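Local atomic coordinates of FERM, ARHGEF and pleckstrin domain-containing protein 2 (Mus musculus, PDB entry 6D2K), a protein that activates RAC1 as a guanine nucleotide exchange factor in semaphorin response, actin remodelling and osteoclast differentiation, with this chain being its FERM domain. Residues F22-K27 with K67-Q72; M8-K13 with K77-R82. One frame throughout, in Å; residues are numbered along the deposited sequence. Where two conformers were deposited one is given.

Contact 1 (F22-K27 with K67-Q72); sequences FDIEPK and KPIIRQ
The side chains of I24 and I69 meet end on, and the I69 side chain can be traced outward to this meeting. Its CB lies beside the carbonyl of P26, 3.9 Å from P26 O. From there CG1 turns away from its own carbonyl carbon (chi1 -67°) and carries CD1 across to I24. At the tip, I69 CD1 comes within 3.3 Å of I24 CD1, closer than methyl groups usually approach, and 4.0 Å from I24 CG2. The tip is therefore pressed against both ends of the branched I24 side chain.

A second, separate apolar pair forms at P26. P26 CB sits 3.4 Å from I70 CB, again tight, and I70 CG1 rests against the same proline carbon. The end of the I70 side chain then leads away from the proline.

Beside this second pair runs the one direct hydrogen bond between the segments: I70 N donates to P26 O over 3.0 Å, with an N-H...O angle of 162° and the donor tilted 17° out of the carbonyl plane. It fixes the helix 69-73 to the turn that follows strand 19-24. Farther along, P68 CB lies 3.7 Å from K27 O. K27 directs its ammonium group back to its own segment, where NZ meets E25 OE2 from above the carboxylate plane, in a salt bridge 2.7 Å long; the backbone N of E5 also binds that oxygen.

Further backbone hydrogen bonds, I69 with C28 and K67 with G30, tie the same region to the beginning of helix 30-41 and the loop leading into it. The contact joins the turn after strand 19-24 to helix 69-73 within the ubiquitin-like N-terminal lobe of the FERM domain: I24 also packs on V32 of helix 30-41 and on M8 and I10 of strand 8-13, with the short helix 69-73 set against that group.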
loop_
_atom_site.group_PDB
_atom_site.type_symbol
_atom_site.label_atom_id
_atom_site.label_comp_id
_atom_site.label_asym_id
_atom_site.label_seq_id
_atom_site.Cartn_x
_atom_site.Cartn_y
_atom_site.Cartn_z
ATOM N N PHE A 22 21.433 4.374 1.486
ATOM C CA PHE A 22 21.799 4.567 0.084
ATOM C C PHE A 22 22.317 5.977 -0.114
ATOM O O PHE A 22 21.656 6.939 0.259
ATOM C CB PHE A 22 20.601 4.333 -0.838
ATOM C CG PHE A 22 20.074 2.928 -0.796
ATOM C CD1 PHE A 22 20.400 2.024 -1.785
ATOM C CD2 PHE A 22 19.256 2.520 0.237
ATOM C CE1 PHE A 22 19.912 0.725 -1.746
ATOM C CE2 PHE A 22 18.774 1.234 0.289
ATOM C CZ PHE A 22 19.102 0.330 -0.700
ATOM N N ASP A 23 23.501 6.090 -0.702
ATOM C CA ASP A 23 24.081 7.396 -0.981
ATOM C C ASP A 23 23.862 7.746 -2.442
ATOM O O ASP A 23 24.198 6.974 -3.336
ATOM C CB ASP A 23 25.569 7.393 -0.629
ATOM C CG ASP A 23 25.808 7.227 0.853
ATOM O OD1 ASP A 23 25.165 7.953 1.640
ATOM O OD2 ASP A 23 26.635 6.374 1.234
ATOM N N ILE A 24 23.273 8.908 -2.691
ATOM C CA ILE A 24 22.908 9.264 -4.052
ATOM C C ILE A 24 23.054 10.760 -4.269
ATOM O O ILE A 24 22.897 11.547 -3.336
ATOM C CB ILE A 24 21.465 8.840 -4.349
ATOM C CG1 ILE A 24 21.166 8.912 -5.846
ATOM C CG2 ILE A 24 20.492 9.690 -3.557
ATOM C CD1 ILE A 24 19.942 8.128 -6.246
ATOM N N GLU A 25 23.361 11.147 -5.503
ATOM C CA GLU A 25 23.417 12.561 -5.855
ATOM C C GLU A 25 22.013 13.124 -5.874
ATOM O O GLU A 25 21.138 12.596 -6.555
ATOM C CB GLU A 25 24.087 12.761 -7.211
ATOM C CG GLU A 25 25.551 12.378 -7.215
ATOM C CD GLU A 25 26.172 12.466 -8.591
ATOM O OE1 GLU A 25 25.846 11.615 -9.447
ATOM O OE2 GLU A 25 26.989 13.385 -8.813
ATOM N N PRO A 26 21.792 14.199 -5.109
ATOM C CA PRO A 26 20.452 14.770 -4.950
ATOM C C PRO A 26 19.776 15.063 -6.284
ATOM O O PRO A 26 18.554 14.981 -6.365
ATOM C CB PRO A 26 20.710 16.061 -4.175
ATOM C CG PRO A 26 21.986 15.810 -3.436
ATOM C CD PRO A 26 22.806 14.909 -4.308
ATOM N N LYS A 27 20.557 15.377 -7.315
ATOM C CA LYS A 27 19.996 15.757 -8.609
ATOM C C LYS A 27 19.501 14.571 -9.430
ATOM O O LYS A 27 18.797 14.755 -10.419
ATOM C CB LYS A 27 21.031 16.521 -9.430
ATOM C CG LYS A 27 22.177 15.642 -9.901
ATOM C CD LYS A 27 23.219 16.435 -10.671
ATOM C CE LYS A 27 24.387 15.545 -11.043
ATOM N NZ LYS A 27 24.914 14.861 -9.831
ATOM N N LYS A 67 11.653 12.505 -11.623
ATOM C CA LYS A 67 11.951 13.806 -11.046
ATOM C C LYS A 67 13.145 13.673 -10.109
ATOM O O LYS A 67 13.328 12.632 -9.484
ATOM C CB LYS A 67 10.746 14.362 -10.286
ATOM C CG LYS A 67 9.719 15.064 -11.162
ATOM C CD LYS A 67 8.870 16.035 -10.347
ATOM C CE LYS A 67 8.183 17.058 -11.248
ATOM N NZ LYS A 67 7.334 18.015 -10.475
ATOM N N PRO A 68 13.974 14.722 -10.017
ATOM C CA PRO A 68 15.110 14.727 -9.092
ATOM C C PRO A 68 14.676 14.441 -7.663
ATOM O O PRO A 68 13.676 14.987 -7.194
ATOM C CB PRO A 68 15.630 16.164 -9.201
ATOM C CG PRO A 68 15.271 16.568 -10.574
ATOM C CD PRO A 68 13.929 15.945 -10.837
ATOM N N ILE A 69 15.439 13.601 -6.976
ATOM C CA ILE A 69 15.126 13.214 -5.607
ATOM C C ILE A 69 15.083 14.389 -4.631
ATOM O O ILE A 69 14.171 14.501 -3.816
ATOM C CB ILE A 69 16.140 12.193 -5.093
ATOM C CG1 ILE A 69 15.992 10.884 -5.878
ATOM C CG2 ILE A 69 15.953 11.967 -3.605
ATOM C CD1 ILE A 69 17.219 10.013 -5.844
ATOM N N ILE A 70 16.084 15.254 -4.699
ATOM C CA ILE A 70 16.193 16.339 -3.735
ATOM C C ILE A 70 14.974 17.277 -3.801
ATOM O O ILE A 70 14.550 17.822 -2.782
ATOM C CB ILE A 70 17.521 17.115 -3.925
ATOM C CG1 ILE A 70 18.052 17.652 -2.587
ATOM C CG2 ILE A 70 17.371 18.192 -4.990
ATOM C CD1 ILE A 70 17.138 18.614 -1.885
ATOM N N ARG A 71 14.397 17.436 -4.989
ATOM C CA ARG A 71 13.219 18.281 -5.163
ATOM C C ARG A 71 11.947 17.672 -4.571
ATOM O O ARG A 71 10.959 18.372 -4.337
ATOM C CB ARG A 71 13.008 18.597 -6.633
ATOM N N GLN A 72 11.973 16.362 -4.352
ATOM C CA GLN A 72 10.867 15.634 -3.744
ATOM C C GLN A 72 11.012 15.485 -2.229
ATOM O O GLN A 72 10.068 15.711 -1.478
ATOM C CB GLN A 72 10.780 14.238 -4.367
ATOM C CG GLN A 72 10.632 14.256 -5.880
ATOM C CD GLN A 72 10.331 12.879 -6.426
ATOM O OE1 GLN A 72 9.324 12.275 -6.066
ATOM N NE2 GLN A 72 11.202 12.376 -7.295
#

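Contact 2 (M8-K13 with K77-R82); sequences MRIRVK and KNAVLR
R11 and K13 are hydrogen-bonded through their backbones to A79 and L81, joining two parallel strands in the five-stranded mixed sheet of the ubiquitin-like (beta-grasp) FERM N-terminal lobe; strand 79-85 is the middle strand and 8-13 lies next to it. The strand segments 8-13 and 79-82 run the same way, 22° apart, and the strand order 2-1-5-3-4 across the sheet places them side by side.

Three backbone hydrogen bonds set the register. R11 N donates to A79 O over 2.9 Å, R11 O accepts from L81 N at the same length, and K13 N donates to L81 O over 2.8 Å. R11 therefore straddles V80 with its N and O, and L81 likewise straddles V12. The L81 N donor lies nearly in line with the carbonyl bond of R11, with a C=O...N angle of 173°.

Near the start of the pairing, A79 N donates to a water 2.7 Å away. The approach of that water to R9 O, 2.5 Å, is doubtfully short, so a water link between the strands there is only likely.

CA-H...O contacts fill in the ladder, as between V80 CA and R11 O and between V12 CA and L81 O.

Apolar contacts lie on the face bearing I10, V12, A79 and L81. The M8 chain bends at its last torsion, bringing CE to 3.8 Å from A79 CB, which also faces I10 CG1. On the other face, in the conformers given, R11 CB and V80 CG2 touch only loosely.

Charged ends look beyond the pair: R9 bridges to D23, and R82 to E114 and E52, with W60 as its cation-pi partner.

Packing is tightest where the side chains of I10 and L81 cross at a slant. I10 CG2 points away from its own backbone N and comes to rest 3.3 Å from L81 CD1.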
loop_
_atom_site.group_PDB
_atom_site.type_symbol
_atom_site.label_atom_id
_atom_site.label_comp_id
_atom_site.label_asym_id
_atom_site.label_seq_id
_atom_site.Cartn_x
_atom_site.Cartn_y
_atom_site.Cartn_z
ATOM N N MET A 8 23.716 12.632 -1.036
ATOM C CA MET A 8 22.885 12.635 0.165
ATOM C C MET A 8 22.695 11.202 0.664
ATOM O O MET A 8 22.659 10.260 -0.130
ATOM C CB MET A 8 21.530 13.307 -0.098
ATOM C CG MET A 8 20.716 12.696 -1.228
ATOM S SD MET A 8 19.193 13.619 -1.590
ATOM C CE MET A 8 18.309 13.477 -0.032
ATOM N N ARG A 9 22.592 11.051 1.982
ATOM C CA ARG A 9 22.404 9.748 2.613
ATOM C C ARG A 9 20.916 9.542 2.790
ATOM O O ARG A 9 20.247 10.345 3.431
ATOM C CB ARG A 9 23.081 9.718 3.984
ATOM C CG ARG A 9 22.913 8.403 4.746
ATOM C CD ARG A 9 23.574 7.265 3.996
ATOM N NE ARG A 9 24.629 6.608 4.767
ATOM C CZ ARG A 9 25.898 7.002 4.803
ATOM N NH1 ARG A 9 26.288 8.071 4.123
ATOM N NH2 ARG A 9 26.781 6.326 5.530
ATOM N N ILE A 10 20.385 8.481 2.200
ATOM C CA ILE A 10 18.966 8.227 2.302
ATOM C C ILE A 10 18.737 6.918 3.050
ATOM O O ILE A 10 19.324 5.906 2.703
ATOM C CB ILE A 10 18.329 8.168 0.902
ATOM C CG1 ILE A 10 18.547 9.509 0.192
ATOM C CG2 ILE A 10 16.847 7.851 0.997
ATOM C CD1 ILE A 10 17.978 9.584 -1.196
ATOM N N ARG A 11 17.916 6.950 4.098
ATOM C CA ARG A 11 17.570 5.733 4.820
ATOM C C ARG A 11 16.338 5.101 4.186
ATOM O O ARG A 11 15.313 5.765 4.020
ATOM C CB ARG A 11 17.305 6.045 6.293
ATOM C CG ARG A 11 18.523 6.593 7.036
ATOM C CD ARG A 11 18.209 6.953 8.487
ATOM N NE ARG A 11 17.816 5.795 9.287
ATOM C CZ ARG A 11 18.659 4.859 9.718
ATOM N NH1 ARG A 11 19.950 4.931 9.415
ATOM N NH2 ARG A 11 18.211 3.844 10.448
ATOM N N VAL A 12 16.442 3.828 3.818
ATOM C CA VAL A 12 15.290 3.141 3.237
ATOM C C VAL A 12 14.817 2.055 4.179
ATOM O O VAL A 12 15.541 1.098 4.435
ATOM C CB VAL A 12 15.585 2.571 1.838
ATOM C CG1 VAL A 12 14.384 1.751 1.335
ATOM C CG2 VAL A 12 15.879 3.709 0.872
ATOM N N LYS A 13 13.619 2.233 4.725
ATOM C CA LYS A 13 13.040 1.241 5.620
ATOM C C LYS A 13 12.384 0.168 4.771
ATOM O O LYS A 13 11.484 0.454 3.999
ATOM C CB LYS A 13 12.026 1.887 6.565
ATOM C CG LYS A 13 11.473 0.929 7.620
ATOM C CD LYS A 13 10.537 1.646 8.591
ATOM C CE LYS A 13 10.205 0.765 9.795
ATOM N NZ LYS A 13 11.417 0.450 10.608
ATOM N N LYS A 77 20.023 16.098 4.821
ATOM C CA LYS A 77 20.740 15.451 5.913
ATOM C C LYS A 77 20.153 14.088 6.294
ATOM O O LYS A 77 20.894 13.164 6.634
ATOM C CB LYS A 77 20.803 16.374 7.139
ATOM C CG LYS A 77 21.569 17.685 6.915
ATOM C CD LYS A 77 23.077 17.466 6.886
ATOM C CE LYS A 77 23.844 18.788 6.878
ATOM N NZ LYS A 77 23.676 19.573 5.625
ATOM N N ASN A 78 18.829 13.959 6.241
ATOM C CA ASN A 78 18.194 12.706 6.643
ATOM C C ASN A 78 16.865 12.425 5.965
ATOM O O ASN A 78 15.797 12.441 6.584
ATOM C CB ASN A 78 18.043 12.636 8.156
ATOM C CG ASN A 78 17.616 13.947 8.745
ATOM O OD1 ASN A 78 16.521 14.435 8.467
ATOM N ND2 ASN A 78 18.486 14.540 9.553
ATOM N N ALA A 79 16.946 12.163 4.675
ATOM C CA ALA A 79 15.807 11.663 3.948
ATOM C C ALA A 79 15.520 10.229 4.405
ATOM O O ALA A 79 16.437 9.410 4.538
ATOM C CB ALA A 79 16.103 11.695 2.469
ATOM N N VAL A 80 14.253 9.939 4.671
ATOM C CA VAL A 80 13.830 8.580 4.994
ATOM C C VAL A 80 12.669 8.198 4.091
ATOM O O VAL A 80 11.731 8.968 3.928
ATOM C CB VAL A 80 13.355 8.454 6.446
ATOM C CG1 VAL A 80 12.940 7.014 6.736
ATOM C CG2 VAL A 80 14.453 8.890 7.404
ATOM N N LEU A 81 12.746 7.012 3.501
ATOM C CA LEU A 81 11.677 6.519 2.643
ATOM C C LEU A 81 11.447 5.083 3.042
ATOM O O LEU A 81 12.311 4.480 3.668
ATOM C CB LEU A 81 12.093 6.565 1.181
ATOM C CG LEU A 81 12.185 7.979 0.609
ATOM C CD1 LEU A 81 13.608 8.473 0.705
ATOM C CD2 LEU A 81 11.715 7.994 -0.824
ATOM N N ARG A 82 10.290 4.527 2.686
ATOM C CA ARG A 82 10.063 3.114 2.961
ATOM C C ARG A 82 9.555 2.376 1.735
ATOM O O ARG A 82 8.850 2.926 0.895
ATOM C CB ARG A 82 9.122 2.903 4.150
ATOM C CG ARG A 82 7.656 3.149 3.876
ATOM C CD ARG A 82 6.872 2.935 5.162
ATOM N NE ARG A 82 5.435 3.035 4.973
ATOM C CZ ARG A 82 4.551 2.801 5.938
ATOM N NH1 ARG A 82 3.253 2.905 5.695
ATOM N NH2 ARG A 82 4.977 2.451 7.148
HETATM O O HOH W 1 19.249 12.654 3.356
#

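In sequence, residues 22-27 and 67-72 both fall between the two strands that contact 2 brings together; the contact centres lie about 10 Å apart. The two meet along the edge shared by strands 19-24 and 8-13, antiparallel neighbours in one sheet: I24 O and M8 N are 2.7 Å apart, a probable hydrogen bond, and a salt bridge of the same length joins D23 OD1 to R9 NH1. Apolar packing also links the segments, since I24 CG2 lies 3.5 Å from I10 CD1 and F22 CD2 3.6 Å from V12 CG2. I10 touches I69 as well, while M8 reaches P26, consistent with both contacts bordering one hydrophobic core of the N-terminal lobe.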